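Local coordinates for chintase (Rhizomucor miehei, PDB 5YUQ), which probably hydrolyses the beta-1,4 linkages of chitin, as a family 18 glycoside hydrolase whose active site forms a tunnel, at residues F41-K47 with E96-D100; A193-Y198 with I309-P313; F234-V238 with S282-W287. One frame throughout, in Å; residues are numbered along the deposited sequence.

Contact 1: F41-K47 with E96-D100; sequences FTDSQLK and EYDLD
Asp43 OD1 is gripped by two donors. The phenol of Tyr97 gives a short bond, 2.5 Å from OH to Asp43 OD1, on the anti lone pair. Water 1 donates to the same oxygen, at 2.8 Å from Asp43 OD1. With CG opposite the backbone N (chi1 174°), Asp43 swings its carboxylate across to the phenol. Water 1 also donates to Glu96 OE2 (2.8 Å), so it bridges two acidic groups. Glu96 OE2 is held as well by a salt bridge, 2.6 Å from Lys47 NZ. The ammonium approaches on the anti side, 16° out of the carboxylate plane. It probably offsets the like charges of Asp43 and Glu96.

The contact joins the start of helix 43-55 to the end of helix 80-97, two outer helices of the TIM barrel of family 18. Asp98, with positive phi, follows the second helix in a Schellman motif. The chain then runs through Leu99 and Asp100 into strand 101-105.

On one face of the Tyr97 ring Leu46 CD2 makes a CH-pi contact, 3.7 Å from the Tyr97 ring centroid. On that same side Phe41 turns its edge to the ring in an offset edge-to-face pair, with planes at 70°. Phe41 CE2 comes 3.7 Å from Tyr97 CZ, near the hydroxyl end. The Lys47 chain passes on the other side, where CG packs 3.6 Å from Tyr97 CE1. Its NZ is far from the ring, so any cation-pi attraction is weak at most. Deeper in, Leu46 CD1 meets Leu99 CD2 at 4.3 Å. Leu46 also touches Tyr27 of strand 24-32, and Leu99 touches Val50 and Leu62.

Contact 2: A193-Y198 with I309-P313; sequences ANAPLY and ISKTP
Tyr198 belongs to the loop after strand 175-178 of the TIM barrel and lies against Ile309 and Lys311, at the turn of the hairpin formed by strands 302-307 and 312-317. Lys311 and Thr312 face Asp307 in a G1 beta bulge.

Tyr198 CB sits 3.4 Å from Ile309 O. That oxygen lies at the ring edge, near its plane, and also approaches CG. Farther out, Tyr198 CD2 meets Lys311 CG at 3.8 Å, again at the edge, and CE2 is next to the same methylene. With CG opposite its own carbonyl carbon, chi1 -58° puts the ring edge against Ile309 O and Lys311 CG; the two side chains cross at a slant. Leu197 CG sits over one face, toward the rim, and Tyr338 of helix 329-341 also touches this side chain. The lysine tip leaves the contact to form a salt bridge with Asp308.

One backbone bond crosses, from Leu197 N to Ser310 O, at 2.9 Å with an N-H...O angle of 162°. Tyr198 N is buried without a partner in the model. Pro196 CB packs on Ser310 CB at 3.6 Å, while Ser310 OG bonds to Asp307. Thr312 CG2 rests 3.6 Å from Ala195 O.

Contact 3: F234-V238 with S282-W287; sequences FYGRV and SGQYIW
The Tyr235 ring and Gln284 cross at about a right angle and touch at Tyr235 CD2 and Gln284 CG, 4.1 Å apart. Gln284 OE1 stands farther off over one ring face; ring and amide planes are 56° apart. The Arg237 guanidinium meets Ser282 O at its edge, in plane. Arg237 NE donates to Ser282 O at 2.9 Å and 163°. On the face that carries Tyr285, Val238 CG1 packs 3.6 Å from Tyr285 CD2.

The backbones form an antiparallel pair. Strand 228-240 is a barrel strand that runs on and pairs here with strand 284-286. Gly236 and Tyr285 are the hydrogen-bonded pair. Gly236 N reaches Tyr285 O at 2.7 Å, almost straight (175°), and Tyr285 N returns a bond to Gly236 O at 2.9 Å. Val238 N donates to Gly283 O, and Trp287 N to Phe234 O. Gly283 lies close against Arg237 and Val238. Before it, Ser282 OG accepts from Gln284 N in an ST turn.

Ser282 O uses the NE edge of Arg237 and so helps to fix its guanidinium. NH2 makes a salt bridge with Asp182. Tyr235 OH bonds to the same Asp182 oxygen, so two residues of strand 228-240 position this carboxylate.

Overall arrangement
Contacts 2 and 3 are neighbours, with centres about 14 Å apart. They touch where Asn194 OD1 lies 2.8 Å from Arg237 NH1. Along the chain, contact 3 is nested inside the loop that contact 2 closes. Both reach Asp182: Asn194 OD1 accepts from its backbone N, while Tyr235 and Arg237 hold its side chain. As in other family 18 chitinases, the Asp182 side probably borders the substrate cleft. Contact 1 comes earlier, its centre about 36 Å from that of contact 2 and 28 Å from that of contact 3. Its Asp100 probably opens a variant of the family's DxxDxDxE motif, whose acid end lies past strand 101-105, at the far end of that barrel strand.

Contact 1: F41-K47 with E96-D100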
ATOM      1  N   PHE A  41       4.001 -15.085   9.733  1.00 15.61           N
ATOM      2  CA  PHE A  41       2.887 -15.570   8.930  1.00 17.99           C
ATOM      3  C   PHE A  41       2.543 -17.003   9.300  1.00 17.15           C
ATOM      4  O   PHE A  41       3.311 -17.681   9.986  1.00 19.13           O
ATOM      5  CB  PHE A  41       3.174 -15.443   7.433  1.00 18.03           C
ATOM      6  CG  PHE A  41       4.252 -16.354   6.938  1.00 16.83           C
ATOM      7  CD1 PHE A  41       5.591 -16.003   7.062  1.00 16.40           C
ATOM      8  CD2 PHE A  41       3.928 -17.561   6.336  1.00 17.98           C
ATOM      9  CE1 PHE A  41       6.586 -16.850   6.594  1.00 19.87           C
ATOM     10  CE2 PHE A  41       4.914 -18.406   5.868  1.00 19.84           C
ATOM     11  CZ  PHE A  41       6.244 -18.054   5.994  1.00 21.12           C
ATOM     12  N   THR A  42       1.387 -17.452   8.835  1.00 14.17           N
ATOM     13  CA  THR A  42       0.850 -18.745   9.224  1.00 16.57           C
ATOM     14  C   THR A  42       1.100 -19.750   8.116  1.00 14.27           C
ATOM     15  O   THR A  42       0.528 -19.641   7.030  1.00 14.38           O
ATOM     16  CB  THR A  42      -0.650 -18.616   9.515  1.00 16.59           C
ATOM     17  OG1 THR A  42      -0.855 -17.563  10.469  1.00 17.40           O
ATOM     18  CG2 THR A  42      -1.221 -19.919  10.079  1.00 15.47           C
ATOM     19  N   ASP A  43       1.965 -20.718   8.407  1.00 13.25           N
ATOM     20  CA  ASP A  43       2.343 -21.769   7.464  1.00 15.36           C
ATOM     21  C   ASP A  43       1.162 -22.400   6.738  1.00 15.85           C
ATOM     22  O   ASP A  43       1.138 -22.450   5.509  1.00 16.06           O
ATOM     23  CB  ASP A  43       3.132 -22.861   8.194  1.00 14.88           C
ATOM     24  CG  ASP A  43       3.440 -24.049   7.300  1.00 17.98           C
ATOM     25  OD1 ASP A  43       4.233 -23.888   6.349  1.00 18.16           O
ATOM     26  OD2 ASP A  43       2.882 -25.143   7.532  1.00 17.66           O
ATOM     27  N   SER A  44       0.177 -22.874   7.497  1.00 14.53           N
ATOM     28  CA  SER A  44      -0.926 -23.617   6.902  1.00 15.81           C
ATOM     29  C   SER A  44      -1.801 -22.725   6.038  1.00 14.70           C
ATOM     30  O   SER A  44      -2.361 -23.176   5.043  1.00 14.76           O
ATOM     31  CB  SER A  44      -1.765 -24.282   7.986  1.00 11.79           C
ATOM     32  OG  SER A  44      -2.271 -23.324   8.904  1.00 14.52           O
ATOM     33  N   GLN A  45      -1.931 -21.458   6.424  1.00 14.02           N
ATOM     34  CA  GLN A  45      -2.715 -20.532   5.613  1.00 15.96           C
ATOM     35  C   GLN A  45      -2.043 -20.276   4.273  1.00 15.39           C
ATOM     36  O   GLN A  45      -2.700 -20.308   3.237  1.00 14.69           O
ATOM     37  CB  GLN A  45      -2.934 -19.209   6.352  1.00 16.92           C
ATOM     38  CG  GLN A  45      -3.898 -19.335   7.510  1.00 15.14           C
ATOM     39  CD  GLN A  45      -4.093 -18.034   8.257  1.00 17.16           C
ATOM     40  OE1 GLN A  45      -4.713 -18.008   9.314  1.00 18.32           O
ATOM     41  NE2 GLN A  45      -3.573 -16.946   7.709  1.00 16.93           N
ATOM     42  N   LEU A  46      -0.739 -20.006   4.288  1.00 14.64           N
ATOM     43  CA  LEU A  46      -0.039 -19.753   3.036  1.00 14.41           C
ATOM     44  C   LEU A  46      -0.114 -20.970   2.125  1.00 16.14           C
ATOM     45  O   LEU A  46      -0.394 -20.836   0.941  1.00 15.34           O
ATOM     46  CB  LEU A  46       1.414 -19.343   3.279  1.00 13.87           C
ATOM     47  CG  LEU A  46       2.215 -18.966   2.022  1.00 14.71           C
ATOM     48  CD1 LEU A  46       1.463 -17.915   1.215  1.00 14.90           C
ATOM     49  CD2 LEU A  46       3.599 -18.455   2.396  1.00 16.63           C
ATOM     50  N   LYS A  47       0.108 -22.160   2.673  1.00 14.37           N
ATOM     51  CA  LYS A  47       0.023 -23.366   1.852  1.00 15.51           C
ATOM     52  C   LYS A  47      -1.379 -23.579   1.296  1.00 14.83           C
ATOM     53  O   LYS A  47      -1.535 -23.950   0.136  1.00 14.33           O
ATOM     54  CB  LYS A  47       0.505 -24.599   2.626  1.00 15.62           C
ATOM     55  CG  LYS A  47       1.969 -24.493   3.008  1.00 20.16           C
ATOM     56  CD  LYS A  47       2.691 -25.817   3.043  1.00 25.86           C
ATOM     57  CE  LYS A  47       4.198 -25.581   3.139  1.00 19.62           C
ATOM     58  NZ  LYS A  47       4.936 -26.807   3.543  1.00 23.31           N
ATOM     59  N   GLU A  96       9.815 -23.674  -0.668  1.00 17.48           N
ATOM     60  CA  GLU A  96       8.981 -24.349   0.332  1.00 17.71           C
ATOM     61  C   GLU A  96       7.495 -24.157   0.061  1.00 20.65           C
ATOM     62  O   GLU A  96       6.691 -25.082   0.237  1.00 19.37           O
ATOM     63  CB  GLU A  96       9.323 -23.865   1.749  1.00 18.43           C
ATOM     64  CG  GLU A  96       8.409 -24.427   2.842  1.00 25.10           C
ATOM     65  CD  GLU A  96       8.508 -25.940   2.989  1.00 38.13           C
ATOM     66  OE1 GLU A  96       9.583 -26.504   2.692  1.00 37.44           O
ATOM     67  OE2 GLU A  96       7.511 -26.570   3.405  1.00 33.33           O
ATOM     68  N   TYR A  97       7.127 -22.963  -0.384  1.00 17.57           N
ATOM     69  CA  TYR A  97       5.711 -22.636  -0.548  1.00 15.01           C
ATOM     70  C   TYR A  97       5.274 -22.596  -2.004  1.00 14.62           C
ATOM     71  O   TYR A  97       4.129 -22.256  -2.295  1.00 15.90           O
ATOM     72  CB  TYR A  97       5.372 -21.324   0.164  1.00 14.90           C
ATOM     73  CG  TYR A  97       5.441 -21.448   1.662  1.00 16.25           C
ATOM     74  CD1 TYR A  97       4.335 -21.878   2.389  1.00 16.66           C
ATOM     75  CD2 TYR A  97       6.610 -21.159   2.351  1.00 15.83           C
ATOM     76  CE1 TYR A  97       4.392 -22.008   3.760  1.00 14.68           C
ATOM     77  CE2 TYR A  97       6.676 -21.282   3.720  1.00 17.44           C
ATOM     78  CZ  TYR A  97       5.561 -21.715   4.417  1.00 14.62           C
ATOM     79  OH  TYR A  97       5.631 -21.844   5.783  1.00 17.77           O
ATOM     80  N   ASP A  98       6.187 -22.955  -2.904  1.00 15.49           N
ATOM     81  CA  ASP A  98       5.907 -23.008  -4.335  1.00 14.37           C
ATOM     82  C   ASP A  98       5.375 -21.667  -4.814  1.00 15.05           C
ATOM     83  O   ASP A  98       4.411 -21.597  -5.568  1.00 17.18           O
ATOM     84  CB  ASP A  98       4.908 -24.132  -4.646  1.00 15.39           C
ATOM     85  CG  ASP A  98       4.847 -24.472  -6.114  1.00 21.62           C
ATOM     86  OD1 ASP A  98       5.850 -24.274  -6.823  1.00 22.47           O
ATOM     87  OD2 ASP A  98       3.787 -24.953  -6.566  1.00 28.23           O
ATOM     88  N   LEU A  99       6.026 -20.590  -4.384  1.00 15.97           N
ATOM     89  CA  LEU A  99       5.539 -19.259  -4.700  1.00 14.62           C
ATOM     90  C   LEU A  99       5.912 -18.869  -6.120  1.00 13.64           C
ATOM     91  O   LEU A  99       6.942 -19.295  -6.643  1.00 15.80           O
ATOM     92  CB  LEU A  99       6.120 -18.240  -3.716  1.00 13.87           C
ATOM     93  CG  LEU A  99       5.778 -18.462  -2.245  1.00 18.35           C
ATOM     94  CD1 LEU A  99       6.643 -17.553  -1.369  1.00 16.63           C
ATOM     95  CD2 LEU A  99       4.310 -18.192  -2.010  1.00 17.91           C
ATOM     96  N   ASP A 100       5.066 -18.056  -6.737  1.00 13.86           N
ATOM     97  CA  ASP A 100       5.339 -17.545  -8.072  1.00 12.71           C
ATOM     98  C   ASP A 100       6.142 -16.269  -8.040  1.00 15.17           C
ATOM     99  O   ASP A 100       6.636 -15.816  -9.075  1.00 15.52           O
ATOM    100  CB  ASP A 100       4.031 -17.294  -8.791  1.00 13.17           C
ATOM    101  CG  ASP A 100       3.190 -18.533  -8.859  1.00 16.87           C
ATOM    102  OD1 ASP A 100       3.652 -19.495  -9.506  1.00 17.39           O
ATOM    103  OD2 ASP A 100       2.102 -18.560  -8.247  1.00 15.42           O
TER
HETATM  104  O   HOH W   1       6.494 -25.446   5.799  1.00 32.47           O

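Contact 2: A193-Y198 with I309-P313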
ATOM      1  N   ALA A 193      -7.219  13.936   1.030  1.00 14.32           N
ATOM      2  CA  ALA A 193      -7.698  12.616   0.656  1.00 13.99           C
ATOM      3  C   ALA A 193      -6.738  11.509   1.102  1.00 14.21           C
ATOM      4  O   ALA A 193      -5.518  11.705   1.174  1.00 14.31           O
ATOM      5  CB  ALA A 193      -7.958  12.538  -0.851  1.00 14.37           C
ATOM      6  N   ASN A 194      -7.300  10.341   1.402  1.00 11.18           N
ATOM      7  CA  ASN A 194      -6.495   9.174   1.728  1.00 12.62           C
ATOM      8  C   ASN A 194      -5.700   8.742   0.508  1.00 13.73           C
ATOM      9  O   ASN A 194      -4.509   8.431   0.582  1.00 12.26           O
ATOM     10  CB  ASN A 194      -7.422   8.033   2.160  1.00 12.21           C
ATOM     11  CG  ASN A 194      -6.675   6.761   2.477  1.00 15.43           C
ATOM     12  OD1 ASN A 194      -5.604   6.786   3.084  1.00 15.23           O
ATOM     13  ND2 ASN A 194      -7.243   5.630   2.072  1.00 13.54           N
ATOM     14  N   ALA A 195      -6.391   8.712  -0.623  1.00 12.51           N
ATOM     15  CA  ALA A 195      -5.801   8.247  -1.866  1.00 11.84           C
ATOM     16  C   ALA A 195      -6.183   9.192  -2.988  1.00 11.27           C
ATOM     17  O   ALA A 195      -6.902   8.812  -3.906  1.00 13.80           O
ATOM     18  CB  ALA A 195      -6.277   6.849  -2.163  1.00 12.95           C
ATOM     19  N   PRO A 196      -5.695  10.437  -2.924  1.00 13.38           N
ATOM     20  CA  PRO A 196      -6.054  11.380  -3.982  1.00 13.83           C
ATOM     21  C   PRO A 196      -5.502  10.924  -5.316  1.00 12.59           C
ATOM     22  O   PRO A 196      -4.377  10.416  -5.366  1.00 14.83           O
ATOM     23  CB  PRO A 196      -5.356  12.670  -3.558  1.00 12.82           C
ATOM     24  CG  PRO A 196      -4.209  12.227  -2.691  1.00 15.59           C
ATOM     25  CD  PRO A 196      -4.687  10.984  -1.995  1.00 13.33           C
ATOM     26  N   LEU A 197      -6.275  11.091  -6.380  1.00 13.18           N
ATOM     27  CA  LEU A 197      -5.760  10.798  -7.711  1.00 12.77           C
ATOM     28  C   LEU A 197      -4.918  11.973  -8.177  1.00 14.63           C
ATOM     29  O   LEU A 197      -3.912  11.796  -8.863  1.00 13.59           O
ATOM     30  CB  LEU A 197      -6.911  10.525  -8.675  1.00 14.10           C
ATOM     31  CG  LEU A 197      -6.496  10.192 -10.109  1.00 15.22           C
ATOM     32  CD1 LEU A 197      -5.573   8.993 -10.136  1.00 16.55           C
ATOM     33  CD2 LEU A 197      -7.747   9.927 -10.931  1.00 16.23           C
ATOM     34  N   TYR A 198      -5.321  13.173  -7.777  1.00 13.96           N
ATOM     35  CA  TYR A 198      -4.565  14.386  -8.086  1.00 15.57           C
ATOM     36  C   TYR A 198      -4.330  15.239  -6.852  1.00 17.43           C
ATOM     37  O   TYR A 198      -5.074  15.152  -5.867  1.00 17.43           O
ATOM     38  CB  TYR A 198      -5.301  15.236  -9.129  1.00 16.12           C
ATOM     39  CG  TYR A 198      -5.565  14.528 -10.426  1.00 15.57           C
ATOM     40  CD1 TYR A 198      -4.557  14.393 -11.372  1.00 18.97           C
ATOM     41  CD2 TYR A 198      -6.811  13.999 -10.714  1.00 18.07           C
ATOM     42  CE1 TYR A 198      -4.787  13.750 -12.561  1.00 22.69           C
ATOM     43  CE2 TYR A 198      -7.047  13.352 -11.907  1.00 21.04           C
ATOM     44  CZ  TYR A 198      -6.029  13.233 -12.826  1.00 23.79           C
ATOM     45  OH  TYR A 198      -6.251  12.589 -14.021  1.00 25.20           O
ATOM     46  N   ILE A 309     -11.139  17.944  -6.975  1.00 19.60           N
ATOM     47  CA  ILE A 309      -9.688  17.994  -7.170  1.00 19.78           C
ATOM     48  C   ILE A 309      -9.048  16.607  -7.127  1.00 22.12           C
ATOM     49  O   ILE A 309      -8.337  16.214  -8.057  1.00 19.30           O
ATOM     50  CB  ILE A 309      -9.004  18.919  -6.144  1.00 23.30           C
ATOM     51  CG1 ILE A 309      -9.278  20.383  -6.493  1.00 26.47           C
ATOM     52  CG2 ILE A 309      -7.503  18.664  -6.115  1.00 22.96           C
ATOM     53  CD1 ILE A 309      -8.822  21.368  -5.432  1.00 31.53           C
ATOM     54  N   SER A 310      -9.317  15.860  -6.060  1.00 16.53           N
ATOM     55  CA  SER A 310      -8.676  14.564  -5.845  1.00 16.80           C
ATOM     56  C   SER A 310      -9.424  13.422  -6.508  1.00 15.47           C
ATOM     57  O   SER A 310      -8.905  12.312  -6.592  1.00 15.44           O
ATOM     58  CB  SER A 310      -8.528  14.275  -4.347  1.00 16.09           C
ATOM     59  OG  SER A 310      -9.792  14.094  -3.738  1.00 16.30           O
ATOM     60  N   LYS A 311     -10.636  13.705  -6.988  1.00 14.68           N
ATOM     61  CA  LYS A 311     -11.534  12.701  -7.553  1.00 14.97           C
ATOM     62  C   LYS A 311     -11.841  11.597  -6.550  1.00 14.44           C
ATOM     63  O   LYS A 311     -11.775  10.418  -6.891  1.00 14.52           O
ATOM     64  CB  LYS A 311     -10.961  12.077  -8.836  1.00 13.97           C
ATOM     65  CG  LYS A 311     -10.406  13.078  -9.830  1.00 17.49           C
ATOM     66  CD  LYS A 311     -11.506  13.964 -10.386  1.00 20.60           C
ATOM     67  CE  LYS A 311     -10.912  15.035 -11.297  1.00 26.26           C
ATOM     68  NZ  LYS A 311     -11.927  16.044 -11.730  1.00 31.69           N
ATOM     69  N   THR A 312     -12.202  11.983  -5.325  1.00 15.74           N
ATOM     70  CA  THR A 312     -12.568  11.020  -4.283  1.00 13.87           C
ATOM     71  C   THR A 312     -13.751  11.518  -3.467  1.00 13.06           C
ATOM     72  O   THR A 312     -13.947  12.728  -3.339  1.00 15.09           O
ATOM     73  CB  THR A 312     -11.400  10.744  -3.305  1.00 10.75           C
ATOM     74  OG1 THR A 312     -10.988  11.968  -2.683  1.00 14.80           O
ATOM     75  CG2 THR A 312     -10.205  10.132  -4.031  1.00 13.17           C
ATOM     76  N   PRO A 313     -14.523  10.582  -2.899  1.00 11.99           N
ATOM     77  CA  PRO A 313     -15.651  10.971  -2.045  1.00 13.28           C
ATOM     78  C   PRO A 313     -15.159  11.271  -0.642  1.00 12.98           C
ATOM     79  O   PRO A 313     -14.117  10.768  -0.220  1.00 12.21           O
ATOM     80  CB  PRO A 313     -16.507   9.704  -2.018  1.00 13.56           C
ATOM     81  CG  PRO A 313     -15.482   8.593  -2.127  1.00 11.48           C
ATOM     82  CD  PRO A 313     -14.457   9.122  -3.101  1.00 13.97           C
TER

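Contact 3: F234-V238 with S282-W287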
ATOM      1  N   PHE A 234      -9.069  -0.227  -0.274  1.00 12.83           N
ATOM      2  CA  PHE A 234     -10.458  -0.655  -0.081  1.00 10.75           C
ATOM      3  C   PHE A 234     -10.952  -0.180   1.285  1.00 11.89           C
ATOM      4  O   PHE A 234     -11.831  -0.793   1.898  1.00 12.71           O
ATOM      5  CB  PHE A 234     -10.592  -2.177  -0.192  1.00 13.36           C
ATOM      6  CG  PHE A 234     -10.712  -2.693  -1.611  1.00 13.43           C
ATOM      7  CD1 PHE A 234     -10.362  -1.905  -2.702  1.00 12.93           C
ATOM      8  CD2 PHE A 234     -11.189  -3.973  -1.847  1.00 11.50           C
ATOM      9  CE1 PHE A 234     -10.484  -2.404  -4.012  1.00 12.73           C
ATOM     10  CE2 PHE A 234     -11.313  -4.471  -3.141  1.00 12.77           C
ATOM     11  CZ  PHE A 234     -10.952  -3.688  -4.222  1.00 14.33           C
ATOM     12  N   TYR A 235     -10.379   0.929   1.743  1.00 12.72           N
ATOM     13  CA  TYR A 235     -10.726   1.538   3.021  1.00 12.30           C
ATOM     14  C   TYR A 235     -10.589   3.042   2.882  1.00 13.52           C
ATOM     15  O   TYR A 235      -9.989   3.535   1.919  1.00 14.16           O
ATOM     16  CB  TYR A 235      -9.763   1.057   4.117  1.00 13.19           C
ATOM     17  CG  TYR A 235      -8.323   1.493   3.882  1.00 12.42           C
ATOM     18  CD1 TYR A 235      -7.486   0.774   3.034  1.00 13.21           C
ATOM     19  CD2 TYR A 235      -7.810   2.621   4.501  1.00 14.35           C
ATOM     20  CE1 TYR A 235      -6.191   1.170   2.806  1.00 14.10           C
ATOM     21  CE2 TYR A 235      -6.505   3.031   4.279  1.00 15.39           C
ATOM     22  CZ  TYR A 235      -5.702   2.296   3.433  1.00 14.89           C
ATOM     23  OH  TYR A 235      -4.396   2.668   3.184  1.00 18.41           O
ATOM     24  N   GLY A 236     -11.132   3.762   3.857  1.00 12.68           N
ATOM     25  CA  GLY A 236     -10.921   5.187   3.966  1.00 13.97           C
ATOM     26  C   GLY A 236     -10.338   5.503   5.329  1.00 15.05           C
ATOM     27  O   GLY A 236     -10.036   4.594   6.106  1.00 13.08           O
ATOM     28  N   ARG A 237     -10.172   6.785   5.621  1.00 12.28           N
ATOM     29  CA  ARG A 237      -9.643   7.194   6.922  1.00 15.23           C
ATOM     30  C   ARG A 237     -10.450   8.343   7.482  1.00 16.14           C
ATOM     31  O   ARG A 237     -10.849   9.245   6.742  1.00 15.45           O
ATOM     32  CB  ARG A 237      -8.175   7.606   6.808  1.00 16.64           C
ATOM     33  CG  ARG A 237      -7.633   8.312   8.050  1.00 19.95           C
ATOM     34  CD  ARG A 237      -6.103   8.354   8.079  1.00 21.77           C
ATOM     35  NE  ARG A 237      -5.550   7.003   8.094  1.00 22.56           N
ATOM     36  CZ  ARG A 237      -5.129   6.363   7.015  1.00 19.09           C
ATOM     37  NH1 ARG A 237      -5.162   6.964   5.831  1.00 22.62           N
ATOM     38  NH2 ARG A 237      -4.661   5.130   7.120  1.00 24.09           N
ATOM     39  N   VAL A 238     -10.710   8.304   8.787  1.00 15.12           N
ATOM     40  CA  VAL A 238     -11.335   9.437   9.446  1.00 12.50           C
ATOM     41  C   VAL A 238     -10.300  10.370  10.067  1.00 14.93           C
ATOM     42  O   VAL A 238      -9.256   9.932  10.554  1.00 16.09           O
ATOM     43  CB  VAL A 238     -12.374   9.009  10.517  1.00 17.06           C
ATOM     44  CG1 VAL A 238     -13.571   8.343   9.854  1.00 17.40           C
ATOM     45  CG2 VAL A 238     -11.741   8.099  11.562  1.00 15.83           C
ATOM     46  N   SER A 282      -5.372   4.141  13.786  1.00 19.10           N
ATOM     47  CA  SER A 282      -4.967   4.501  12.431  1.00 24.48           C
ATOM     48  C   SER A 282      -6.037   5.330  11.742  1.00 20.81           C
ATOM     49  O   SER A 282      -5.753   6.033  10.772  1.00 18.28           O
ATOM     50  CB  SER A 282      -4.699   3.252  11.603  1.00 22.75           C
ATOM     51  OG  SER A 282      -5.888   2.511  11.413  1.00 26.00           O
ATOM     52  N   GLY A 283      -7.267   5.235  12.240  1.00 17.57           N
ATOM     53  CA  GLY A 283      -8.388   5.941  11.642  1.00 15.08           C
ATOM     54  C   GLY A 283      -9.009   5.172  10.500  1.00 15.49           C
ATOM     55  O   GLY A 283      -9.910   5.671   9.831  1.00 16.11           O
ATOM     56  N   GLN A 284      -8.535   3.947  10.299  1.00 16.71           N
ATOM     57  CA  GLN A 284      -8.992   3.102   9.199  1.00 18.08           C
ATOM     58  C   GLN A 284     -10.489   2.826   9.287  1.00 17.23           C
ATOM     59  O   GLN A 284     -11.034   2.554  10.357  1.00 16.37           O
ATOM     60  CB  GLN A 284      -8.203   1.796   9.184  1.00 17.78           C
ATOM     61  CG  GLN A 284      -8.640   0.807   8.111  1.00 20.85           C
ATOM     62  CD  GLN A 284      -7.805  -0.458   8.124  1.00 25.50           C
ATOM     63  OE1 GLN A 284      -6.774  -0.541   7.453  1.00 26.80           O
ATOM     64  NE2 GLN A 284      -8.248  -1.454   8.895  1.00 27.89           N
ATOM     65  N   TYR A 285     -11.147   2.904   8.139  1.00 16.51           N
ATOM     66  CA  TYR A 285     -12.574   2.687   8.038  1.00 17.97           C
ATOM     67  C   TYR A 285     -12.749   1.850   6.777  1.00 16.74           C
ATOM     68  O   TYR A 285     -12.635   2.372   5.671  1.00 15.40           O
ATOM     69  CB  TYR A 285     -13.245   4.049   7.877  1.00 19.78           C
ATOM     70  CG  TYR A 285     -14.558   4.208   8.600  1.00 18.50           C
ATOM     71  CD1 TYR A 285     -15.724   3.725   8.045  1.00 21.43           C
ATOM     72  CD2 TYR A 285     -14.629   4.874   9.815  1.00 21.21           C
ATOM     73  CE1 TYR A 285     -16.924   3.872   8.674  1.00 22.58           C
ATOM     74  CE2 TYR A 285     -15.847   5.028  10.466  1.00 19.70           C
ATOM     75  CZ  TYR A 285     -16.982   4.520   9.882  1.00 20.17           C
ATOM     76  OH  TYR A 285     -18.203   4.657  10.502  1.00 27.68           O
ATOM     77  N   ILE A 286     -12.992   0.550   6.920  1.00 13.56           N
ATOM     78  CA  ILE A 286     -12.980  -0.307   5.728  1.00 12.14           C
ATOM     79  C   ILE A 286     -14.273  -0.208   4.932  1.00 15.37           C
ATOM     80  O   ILE A 286     -15.317   0.175   5.458  1.00 14.51           O
ATOM     81  CB  ILE A 286     -12.662  -1.784   6.042  1.00 14.07           C
ATOM     82  CG1 ILE A 286     -13.776  -2.416   6.878  1.00 14.61           C
ATOM     83  CG2 ILE A 286     -11.313  -1.904   6.738  1.00 15.37           C
ATOM     84  CD1 ILE A 286     -13.720  -3.934   6.874  1.00 18.81           C
ATOM     85  N   TRP A 287     -14.201  -0.544   3.653  1.00 13.12           N
ATOM     86  CA  TRP A 287     -15.354  -0.398   2.782  1.00 12.96           C
ATOM     87  C   TRP A 287     -16.579  -1.129   3.311  1.00 15.91           C
ATOM     88  O   TRP A 287     -17.695  -0.612   3.213  1.00 14.78           O
ATOM     89  CB  TRP A 287     -15.048  -0.872   1.365  1.00 12.96           C
ATOM     90  CG  TRP A 287     -16.279  -0.846   0.521  1.00 13.06           C
ATOM     91  CD1 TRP A 287     -17.051  -1.912   0.157  1.00 13.91           C
ATOM     92  CD2 TRP A 287     -16.903   0.315  -0.042  1.00 12.66           C
ATOM     93  NE1 TRP A 287     -18.118  -1.482  -0.600  1.00 15.51           N
ATOM     94  CE2 TRP A 287     -18.047  -0.120  -0.740  1.00 13.42           C
ATOM     95  CE3 TRP A 287     -16.601   1.680  -0.029  1.00 12.60           C
ATOM     96  CZ2 TRP A 287     -18.884   0.760  -1.425  1.00 14.44           C
ATOM     97  CZ3 TRP A 287     -17.433   2.554  -0.705  1.00 16.12           C
ATOM     98  CH2 TRP A 287     -18.563   2.091  -1.392  1.00 15.31           C
TER